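Local coordinates for fucolectin-related protein (PDB 2WMF) that cleaves host carbohydrate antigens as a family 98 glycoside hydrolase, probably acting on blood-group glycans, at residues F229-L234 / S388-A393; I225-W230 / Y371-V376; T335-W340 / N408-L413. All blocks are in the same frame, centred on the assembly; numbering follows the deposited sequence.

Interaction 1: residues F229-L234 / S388-A393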
loop_
_atom_site.group_PDB
_atom_site.type_symbol
_atom_site.label_atom_id
_atom_site.label_comp_id
_atom_site.label_asym_id
_atom_site.label_seq_id
_atom_site.Cartn_x
_atom_site.Cartn_y
_atom_site.Cartn_z
ATOM N N PHE A 229 11.358 -10.818 -4.000
ATOM C CA PHE A 229 11.741 -10.677 -5.443
ATOM C C PHE A 229 12.633 -9.445 -5.663
ATOM O O PHE A 229 13.620 -9.493 -6.392
ATOM C CB PHE A 229 10.502 -10.535 -6.334
ATOM C CG PHE A 229 9.630 -11.785 -6.464
ATOM C CD1 PHE A 229 10.152 -13.061 -6.464
ATOM C CD2 PHE A 229 8.274 -11.624 -6.660
ATOM C CE1 PHE A 229 9.319 -14.147 -6.663
ATOM C CE2 PHE A 229 7.452 -12.686 -6.846
ATOM C CZ PHE A 229 7.944 -13.944 -6.831
ATOM N N TRP A 230 12.276 -8.351 -5.021
ATOM C CA TRP A 230 13.021 -7.085 -5.092
ATOM C C TRP A 230 14.408 -7.315 -4.482
ATOM O O TRP A 230 15.416 -6.960 -5.075
ATOM C CB TRP A 230 12.245 -6.012 -4.326
ATOM C CG TRP A 230 12.956 -4.721 -4.118
ATOM C CD1 TRP A 230 13.431 -3.861 -5.091
ATOM C CD2 TRP A 230 13.284 -4.132 -2.857
ATOM N NE1 TRP A 230 14.046 -2.771 -4.476
ATOM C CE2 TRP A 230 13.923 -2.915 -3.111
ATOM C CE3 TRP A 230 13.028 -4.501 -1.520
ATOM C CZ2 TRP A 230 14.338 -2.074 -2.078
ATOM C CZ3 TRP A 230 13.463 -3.672 -0.507
ATOM C CH2 TRP A 230 14.091 -2.472 -0.789
ATOM N N LEU A 231 14.454 -7.920 -3.291
ATOM C CA LEU A 231 15.734 -8.173 -2.601
ATOM C C LEU A 231 16.625 -9.129 -3.409
ATOM O O LEU A 231 17.864 -9.101 -3.289
ATOM C CB LEU A 231 15.466 -8.738 -1.208
ATOM C CG LEU A 231 14.894 -7.727 -0.218
ATOM C CD1 LEU A 231 14.284 -8.326 1.101
ATOM C CD2 LEU A 231 15.954 -6.652 0.120
ATOM N N SER A 232 15.998 -10.006 -4.204
ATOM C CA SER A 232 16.698 -10.985 -5.035
ATOM C C SER A 232 17.168 -10.451 -6.397
ATOM O O SER A 232 17.763 -11.202 -7.177
ATOM C CB SER A 232 15.787 -12.204 -5.266
ATOM O OG SER A 232 15.421 -12.870 -4.054
ATOM N N GLY A 233 16.846 -9.190 -6.679
ATOM C CA GLY A 233 17.254 -8.542 -7.927
ATOM C C GLY A 233 16.384 -8.834 -9.121
ATOM O O GLY A 233 16.786 -8.569 -10.267
ATOM N N LEU A 234 15.198 -9.386 -8.910
ATOM C CA LEU A 234 14.285 -9.718 -10.011
ATOM C C LEU A 234 13.376 -8.559 -10.460
ATOM O O LEU A 234 12.808 -8.618 -11.531
ATOM C CB LEU A 234 13.455 -10.943 -9.621
ATOM C CG LEU A 234 14.254 -12.233 -9.385
ATOM C CD1 LEU A 234 13.375 -13.364 -8.825
ATOM C CD2 LEU A 234 14.988 -12.693 -10.665
ATOM N N SER A 388 25.357 -14.875 -0.896
ATOM C CA SER A 388 25.972 -13.707 -1.505
ATOM C C SER A 388 25.243 -12.400 -1.219
ATOM O O SER A 388 25.866 -11.368 -0.935
ATOM C CB SER A 388 26.063 -13.912 -3.022
ATOM O OG SER A 388 26.710 -12.828 -3.610
ATOM N N ILE A 389 23.908 -12.444 -1.269
ATOM C CA ILE A 389 23.093 -11.248 -1.046
ATOM C C ILE A 389 23.016 -10.908 0.470
ATOM O O ILE A 389 23.086 -9.744 0.838
ATOM C CB ILE A 389 21.665 -11.455 -1.583
ATOM C CG1 ILE A 389 21.660 -11.615 -3.112
ATOM C CG2 ILE A 389 20.765 -10.279 -1.225
ATOM C CD1 ILE A 389 20.374 -12.271 -3.677
ATOM N N PHE A 390 22.887 -11.945 1.308
ATOM C CA PHE A 390 22.623 -11.814 2.754
ATOM C C PHE A 390 23.724 -12.620 3.521
ATOM O O PHE A 390 23.448 -13.605 4.220
ATOM C CB PHE A 390 21.266 -12.390 3.167
ATOM C CG PHE A 390 20.060 -11.814 2.457
ATOM C CD1 PHE A 390 19.386 -10.721 3.004
ATOM C CD2 PHE A 390 19.515 -12.453 1.330
ATOM C CE1 PHE A 390 18.184 -10.227 2.379
ATOM C CE2 PHE A 390 18.322 -11.972 0.731
ATOM C CZ PHE A 390 17.696 -10.862 1.259
ATOM N N PRO A 391 24.989 -12.187 3.403
ATOM C CA PRO A 391 26.025 -13.048 4.001
ATOM C C PRO A 391 25.887 -13.289 5.518
ATOM O O PRO A 391 26.377 -14.321 6.022
ATOM C CB PRO A 391 27.332 -12.332 3.635
ATOM C CG PRO A 391 26.916 -10.917 3.343
ATOM C CD PRO A 391 25.552 -11.028 2.706
ATOM N N ASN A 392 25.216 -12.368 6.216
ATOM C CA ASN A 392 25.044 -12.424 7.660
ATOM C C ASN A 392 23.704 -12.980 8.113
ATOM O O ASN A 392 23.505 -13.114 9.326
ATOM C CB ASN A 392 25.272 -11.037 8.295
ATOM C CG ASN A 392 26.643 -10.450 7.930
ATOM O OD1 ASN A 392 26.742 -9.312 7.475
ATOM N ND2 ASN A 392 27.682 -11.257 8.070
ATOM N N ALA A 393 22.811 -13.340 7.187
ATOM C CA ALA A 393 21.487 -13.890 7.560
ATOM C C ALA A 393 21.484 -15.413 7.691
ATOM O O ALA A 393 22.146 -16.113 6.914
ATOM C CB ALA A 393 20.453 -13.468 6.532
#

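Interaction 2: residues I225-W230 / Y371-V376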
loop_
_atom_site.group_PDB
_atom_site.type_symbol
_atom_site.label_atom_id
_atom_site.label_comp_id
_atom_site.label_asym_id
_atom_site.label_seq_id
_atom_site.Cartn_x
_atom_site.Cartn_y
_atom_site.Cartn_z
ATOM N N ILE A 225 7.157 -12.574 -0.108
ATOM C CA ILE A 225 7.587 -13.082 -1.409
ATOM C C ILE A 225 7.838 -11.935 -2.385
ATOM O O ILE A 225 8.829 -11.924 -3.120
ATOM C CB ILE A 225 6.512 -14.053 -2.005
ATOM C CG1 ILE A 225 6.459 -15.335 -1.207
ATOM C CG2 ILE A 225 6.792 -14.371 -3.473
ATOM C CD1 ILE A 225 5.252 -16.243 -1.608
ATOM N N VAL A 226 6.914 -10.986 -2.428
ATOM C CA VAL A 226 7.029 -9.877 -3.388
ATOM C C VAL A 226 8.241 -8.997 -3.025
ATOM O O VAL A 226 9.057 -8.656 -3.907
ATOM C CB VAL A 226 5.720 -9.114 -3.579
ATOM C CG1 VAL A 226 5.919 -7.817 -4.425
ATOM C CG2 VAL A 226 4.605 -10.064 -4.186
ATOM N N SER A 227 8.366 -8.615 -1.761
ATOM C CA SER A 227 9.545 -7.852 -1.364
ATOM C C SER A 227 10.810 -8.742 -1.533
ATOM O O SER A 227 11.902 -8.258 -1.911
ATOM C CB SER A 227 9.405 -7.268 0.042
ATOM O OG SER A 227 9.574 -8.205 1.068
ATOM N N GLY A 228 10.679 -10.042 -1.357
ATOM C CA GLY A 228 11.787 -10.984 -1.589
ATOM C C GLY A 228 12.274 -10.963 -3.045
ATOM O O GLY A 228 13.487 -11.053 -3.303
ATOM N N PHE A 229 11.358 -10.818 -4.000
ATOM C CA PHE A 229 11.741 -10.677 -5.443
ATOM C C PHE A 229 12.633 -9.445 -5.663
ATOM O O PHE A 229 13.620 -9.493 -6.392
ATOM C CB PHE A 229 10.502 -10.535 -6.334
ATOM C CG PHE A 229 9.630 -11.785 -6.464
ATOM C CD1 PHE A 229 10.152 -13.061 -6.464
ATOM C CD2 PHE A 229 8.274 -11.624 -6.660
ATOM C CE1 PHE A 229 9.319 -14.147 -6.663
ATOM C CE2 PHE A 229 7.452 -12.686 -6.846
ATOM C CZ PHE A 229 7.944 -13.944 -6.831
ATOM N N TRP A 230 12.276 -8.351 -5.021
ATOM C CA TRP A 230 13.021 -7.085 -5.092
ATOM C C TRP A 230 14.408 -7.315 -4.482
ATOM O O TRP A 230 15.416 -6.960 -5.075
ATOM C CB TRP A 230 12.245 -6.012 -4.326
ATOM C CG TRP A 230 12.956 -4.721 -4.118
ATOM C CD1 TRP A 230 13.431 -3.861 -5.091
ATOM C CD2 TRP A 230 13.284 -4.132 -2.857
ATOM N NE1 TRP A 230 14.046 -2.771 -4.476
ATOM C CE2 TRP A 230 13.923 -2.915 -3.111
ATOM C CE3 TRP A 230 13.028 -4.501 -1.520
ATOM C CZ2 TRP A 230 14.338 -2.074 -2.078
ATOM C CZ3 TRP A 230 13.463 -3.672 -0.507
ATOM C CH2 TRP A 230 14.091 -2.472 -0.789
ATOM N N TYR A 371 10.482 -8.194 13.590
ATOM C CA TYR A 371 11.176 -8.973 12.554
ATOM C C TYR A 371 11.093 -8.263 11.190
ATOM O O TYR A 371 11.544 -8.807 10.196
ATOM C CB TYR A 371 10.548 -10.381 12.437
ATOM C CG TYR A 371 10.198 -11.004 13.779
ATOM C CD1 TYR A 371 11.147 -11.718 14.515
ATOM C CD2 TYR A 371 8.930 -10.836 14.337
ATOM C CE1 TYR A 371 10.853 -12.245 15.775
ATOM C CE2 TYR A 371 8.623 -11.365 15.615
ATOM C CZ TYR A 371 9.573 -12.064 16.309
ATOM O OH TYR A 371 9.201 -12.588 17.536
ATOM N N HIS A 372 10.511 -7.065 11.155
ATOM C CA HIS A 372 10.185 -6.394 9.906
ATOM C C HIS A 372 9.294 -7.329 9.079
ATOM O O HIS A 372 8.659 -8.202 9.645
ATOM C CB HIS A 372 11.474 -6.016 9.145
ATOM C CG HIS A 372 12.510 -5.381 10.019
ATOM N ND1 HIS A 372 12.410 -4.073 10.435
ATOM C CD2 HIS A 372 13.641 -5.879 10.578
ATOM C CE1 HIS A 372 13.421 -3.797 11.248
ATOM N NE2 HIS A 372 14.199 -4.866 11.336
ATOM N N ILE A 373 9.257 -7.144 7.772
ATOM C CA ILE A 373 8.783 -8.211 6.854
ATOM C C ILE A 373 9.947 -9.221 6.707
ATOM O O ILE A 373 11.068 -8.852 6.288
ATOM C CB ILE A 373 8.396 -7.666 5.465
ATOM C CG1 ILE A 373 7.083 -6.868 5.559
ATOM C CG2 ILE A 373 8.262 -8.791 4.452
ATOM C CD1 ILE A 373 6.834 -5.939 4.347
ATOM N N LEU A 374 9.721 -10.473 7.093
ATOM C CA LEU A 374 10.733 -11.531 6.918
ATOM C C LEU A 374 10.759 -11.923 5.412
ATOM O O LEU A 374 9.734 -12.316 4.856
ATOM C CB LEU A 374 10.387 -12.742 7.778
ATOM C CG LEU A 374 10.836 -12.719 9.222
ATOM C CD1 LEU A 374 10.180 -13.844 10.034
ATOM C CD2 LEU A 374 12.391 -12.878 9.259
ATOM N N PRO A 375 11.882 -11.710 4.712
ATOM C CA PRO A 375 11.906 -12.071 3.285
ATOM C C PRO A 375 11.740 -13.572 3.031
ATOM O O PRO A 375 12.329 -14.419 3.757
ATOM C CB PRO A 375 13.307 -11.602 2.834
ATOM C CG PRO A 375 13.726 -10.577 3.850
ATOM C CD PRO A 375 13.174 -11.131 5.137
ATOM N N VAL A 376 10.922 -13.886 2.023
ATOM C CA VAL A 376 10.858 -15.209 1.454
ATOM C C VAL A 376 11.555 -15.153 0.113
ATOM O O VAL A 376 11.222 -14.304 -0.722
ATOM C CB VAL A 376 9.397 -15.740 1.312
ATOM C CG1 VAL A 376 9.364 -16.982 0.393
ATOM C CG2 VAL A 376 8.844 -16.086 2.653
HETATM O O HOH W 1 10.701 -14.066 -3.370
#

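Interaction 3: residues T335-W340 / N408-L413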
loop_
_atom_site.group_PDB
_atom_site.type_symbol
_atom_site.label_atom_id
_atom_site.label_comp_id
_atom_site.label_asym_id
_atom_site.label_seq_id
_atom_site.Cartn_x
_atom_site.Cartn_y
_atom_site.Cartn_z
ATOM N N THR A 335 18.410 -7.504 7.894
ATOM C CA THR A 335 17.799 -8.839 7.813
ATOM C C THR A 335 18.669 -9.865 8.526
ATOM O O THR A 335 19.802 -10.106 8.134
ATOM C CB THR A 335 17.533 -9.227 6.331
ATOM O OG1 THR A 335 16.632 -8.269 5.720
ATOM C CG2 THR A 335 16.908 -10.608 6.223
ATOM N N LYS A 336 18.125 -10.469 9.580
ATOM C CA LYS A 336 18.846 -11.504 10.331
ATOM C C LYS A 336 18.547 -12.942 9.883
ATOM O O LYS A 336 19.318 -13.867 10.178
ATOM C CB LYS A 336 18.555 -11.375 11.826
ATOM C CG LYS A 336 18.750 -9.982 12.442
ATOM C CD LYS A 336 20.117 -9.439 12.267
ATOM C CE LYS A 336 20.156 -8.025 12.866
ATOM N NZ LYS A 336 21.526 -7.436 12.799
ATOM N N ALA A 337 17.412 -13.143 9.228
ATOM C CA ALA A 337 17.040 -14.445 8.674
ATOM C C ALA A 337 16.157 -14.250 7.462
ATOM O O ALA A 337 15.432 -13.252 7.375
ATOM C CB ALA A 337 16.253 -15.306 9.715
ATOM N N VAL A 338 16.245 -15.213 6.524
ATOM C CA VAL A 338 15.320 -15.317 5.402
ATOM C C VAL A 338 14.764 -16.716 5.362
ATOM O O VAL A 338 15.370 -17.661 5.904
ATOM C CB VAL A 338 15.978 -14.988 4.020
ATOM C CG1 VAL A 338 16.563 -13.612 4.038
ATOM C CG2 VAL A 338 17.044 -16.032 3.598
ATOM N N PHE A 339 13.593 -16.855 4.758
ATOM C CA PHE A 339 13.031 -18.169 4.483
ATOM C C PHE A 339 13.181 -18.422 2.988
ATOM O O PHE A 339 12.633 -17.667 2.160
ATOM C CB PHE A 339 11.573 -18.264 4.884
ATOM C CG PHE A 339 10.991 -19.655 4.692
ATOM C CD1 PHE A 339 10.998 -20.586 5.729
ATOM C CD2 PHE A 339 10.509 -20.047 3.460
ATOM C CE1 PHE A 339 10.498 -21.854 5.543
ATOM C CE2 PHE A 339 10.026 -21.327 3.255
ATOM C CZ PHE A 339 10.019 -22.225 4.296
ATOM N N TRP A 340 13.910 -19.485 2.658
ATOM C CA TRP A 340 14.101 -19.940 1.279
ATOM C C TRP A 340 13.178 -21.101 0.958
ATOM O O TRP A 340 13.125 -22.097 1.716
ATOM C CB TRP A 340 15.548 -20.407 1.071
ATOM C CG TRP A 340 15.877 -20.820 -0.338
ATOM C CD1 TRP A 340 15.546 -20.171 -1.483
ATOM C CD2 TRP A 340 16.680 -21.933 -0.722
ATOM N NE1 TRP A 340 16.065 -20.831 -2.578
ATOM C CE2 TRP A 340 16.759 -21.927 -2.134
ATOM C CE3 TRP A 340 17.281 -22.983 -0.015
ATOM C CZ2 TRP A 340 17.448 -22.908 -2.849
ATOM C CZ3 TRP A 340 17.976 -23.972 -0.743
ATOM C CH2 TRP A 340 18.026 -23.925 -2.143
ATOM N N ASN A 408 11.098 -18.983 19.417
ATOM C CA ASN A 408 12.298 -18.855 20.242
ATOM C C ASN A 408 13.549 -18.650 19.368
ATOM O O ASN A 408 14.424 -17.849 19.690
ATOM C CB ASN A 408 12.464 -20.089 21.136
ATOM C CG ASN A 408 11.455 -20.120 22.285
ATOM O OD1 ASN A 408 10.821 -19.103 22.614
ATOM N ND2 ASN A 408 11.291 -21.298 22.894
ATOM N N TYR A 409 13.637 -19.393 18.264
ATOM C CA TYR A 409 14.805 -19.270 17.394
ATOM C C TYR A 409 14.898 -17.887 16.751
ATOM O O TYR A 409 15.923 -17.218 16.813
ATOM C CB TYR A 409 14.836 -20.346 16.310
ATOM C CG TYR A 409 16.070 -20.176 15.468
ATOM C CD1 TYR A 409 17.330 -20.398 16.012
ATOM C CD2 TYR A 409 15.987 -19.706 14.160
ATOM C CE1 TYR A 409 18.460 -20.207 15.286
ATOM C CE2 TYR A 409 17.116 -19.506 13.394
ATOM C CZ TYR A 409 18.366 -19.756 13.953
ATOM O OH TYR A 409 19.496 -19.514 13.191
ATOM N N LEU A 410 13.822 -17.438 16.130
ATOM C CA LEU A 410 13.846 -16.094 15.528
ATOM C C LEU A 410 14.073 -15.024 16.594
ATOM O O LEU A 410 14.778 -14.048 16.349
ATOM C CB LEU A 410 12.572 -15.865 14.717
ATOM C CG LEU A 410 12.642 -16.613 13.354
ATOM C CD1 LEU A 410 11.271 -16.713 12.676
ATOM C CD2 LEU A 410 13.713 -15.967 12.429
ATOM N N ASN A 411 13.512 -15.185 17.793
ATOM C CA ASN A 411 13.794 -14.264 18.867
ATOM C C ASN A 411 15.257 -14.204 19.289
ATOM O O ASN A 411 15.690 -13.214 19.876
ATOM C CB ASN A 411 12.911 -14.584 20.075
ATOM C CG ASN A 411 11.464 -14.143 19.840
ATOM O OD1 ASN A 411 11.159 -13.557 18.787
ATOM N ND2 ASN A 411 10.584 -14.390 20.806
ATOM N N SER A 412 15.993 -15.291 19.038
ATOM C CA SER A 412 17.428 -15.303 19.335
ATOM C C SER A 412 18.248 -14.459 18.336
ATOM O O SER A 412 19.401 -14.122 18.607
ATOM C CB SER A 412 17.982 -16.736 19.418
ATOM O OG SER A 412 18.220 -17.316 18.156
ATOM N N LEU A 413 17.635 -14.166 17.190
ATOM C CA LEU A 413 18.239 -13.372 16.136
ATOM C C LEU A 413 17.771 -11.916 16.080
ATOM O O LEU A 413 18.550 -11.031 15.740
ATOM C CB LEU A 413 18.020 -14.038 14.762
ATOM C CG LEU A 413 18.446 -15.474 14.561
ATOM C CD1 LEU A 413 18.063 -15.913 13.148
ATOM C CD2 LEU A 413 19.957 -15.621 14.785
#

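Interaction 1: residues F229-L234 / S388-A393
Leu231 and Phe390 meet where the end of an outer helix of the (beta/alpha)8 barrel abuts a small three-stranded parallel alpha/beta unit. The helix, 219-231, connects the sixth and seventh barrel strands; the opposing segment is the end of helix 383-389 and the turn that leads into strand 394-396. The Phe390 ring comes in with its far end foremost, and CZ stands 3.9 Å from CB of Leu231. The approach is oblique to the ring plane, and it is the first carbon of the leucine side chain, CB, that is touched, while the isobutyl end is taken up by Val331 and Val332 of helix 328-334. A chi1 of -57° sets the ring CG anti to the carbonyl carbon of Phe390 and sends the benzyl group back toward the barrel helix, although the residue has already left its own helix. Ile389 lies against the same ring from within its segment: its CG2 sits 3.5 Å above one face, offset toward the rim. The same methyl is turned to the barrel helix, where it touches Leu231 O at 3.8 Å, and the longer branch extends further so that CD1 reaches CA of Ser232 at 4.1 Å. The isoleucine therefore packs on main-chain atoms and the phenylalanine on a side chain. A Schellman motif closes the barrel helix here, with Gly233 in positive phi, Gly233 N bonded to Trp230 O and Leu234 N to Phe229 O. Ser232 does not spend its hydroxyl on the contact, since OG bonds back to Gly228 O. Across the contact, a type I turn from Phe390 to Ala393 follows the ring, closed by Ala393 N on Phe390 O at 3.0 Å.

Interaction 2: residues I225-W230 / Y371-V376
Gly228 and Val376 form the tight end of this contact, where the barrel helix 219-231 receives the chain just as it enters edge strand 376-377 of the small parallel sheet. Gly228 has no side chain to stand between helix and strand, and its CA approaches Val376 O at 3.5 Å in a nearly straight CA-H...O contact, with 170° at the hydrogen. A water fastens the same corner by donating to both segments, to Ile225 O at 2.9 Å and to Val376 O at 2.7 Å. Beside it, Ile225 and Val376 lie side by side and point the same way, with CG1 of Ile225 3.7 Å from CG1 of Val376. That methyl is anti to the backbone N of Val376 (chi1 166°), which lays it alongside the isoleucine branch. The other end is sparser. Ile373 offers a single methyl, CG2, 3.7 Å from Ser227 OG, and that hydroxyl is already bonded to Asp223 O one turn back. Beyond it the chain leaves the helix altogether: His372, partly exposed, bonds through ND1 to Gln425, and Tyr371 through OH to Asn411. Ser224, just before the segment, adds direct polar ties, its OG to Leu374 O and its backbone to Val376. Directly between the two segments the contact is apolar or of the weak C-H...O kind. Within them the water is the one polar bridge: it gives Ile225 O a partner in addition to Phe229 N and joins it to Val376 O.

Interaction 3: residues T335-W340 / N408-L413
Ala337 points its methyl at the pair of leucine ends presented by helix 406-413, with CB 3.8 Å from CD2 of Leu410 and 3.9 Å from CD1 of Leu413. The alanine opens strand 337-340, the middle strand of the three-stranded parallel sheet, and its small side chain is consistent with the close approach of the helix over this face of an alpha/beta unit. Leu413 has the largest share of the contact. Its CD1 also touches Lys336 O at 3.8 Å, and its CB comes alongside CB of Lys336 at 4.0 Å. The aliphatic stem of the lysine then runs past the last carbonyl of the segment, CG lying 3.5 Å from Leu413 O. A bend at chi2 (-58°) carries the rest of the lysine chain away from the helix, so that of the lysine side chain only methylenes take part. Outside this shell, Tyr414 takes the N-H groups of both Lys336 and Ala337 on its OH and so ties them to the residue that follows Leu413. Strand 394-396 pairs with Lys336 and Val338 through Lys394, and its Leu396 packs on Leu410. The helix has its own brace: Ser412 OG donates to Tyr409 O at 2.7 Å, in the carbonyl plane on a lone pair, and Ser412 N bonds to the same oxygen. On the strand, Val338 points away from these leucines and touches Ile386, so helix 383-389 packs against the other face. Between the two segments methyls meet methyls, and two carbonyl oxygens lie against aliphatic carbons. The adhesion is thus mainly hydrophobic, while the direct polar ties named here come from Tyr414 OH, just outside the segments, and the ammonium end of Lys336 plays no part in it.

Overall arrangement
Interactions 1 and 2 use the same barrel helix, 219-231, and join it to the small parallel alpha/beta unit at two neighbouring points, Leu231 CD1 touching Pro375 CG between them. Both are buried contacts between the barrel and that unit. Interaction 3 lies within the unit and is only partly buried, with an exposed lysine at its border. Chemistry differs with place: interaction 1 mixes a side-chain pair with isoleucine on main chain, interaction 2 adds glycine and water to an aliphatic pair, and interaction 3 is mainly aliphatic. Strand 337-340 connects them, since Phe339 N bonds to Pro375 O and Val338 CG1 packs on Phe390 CZ.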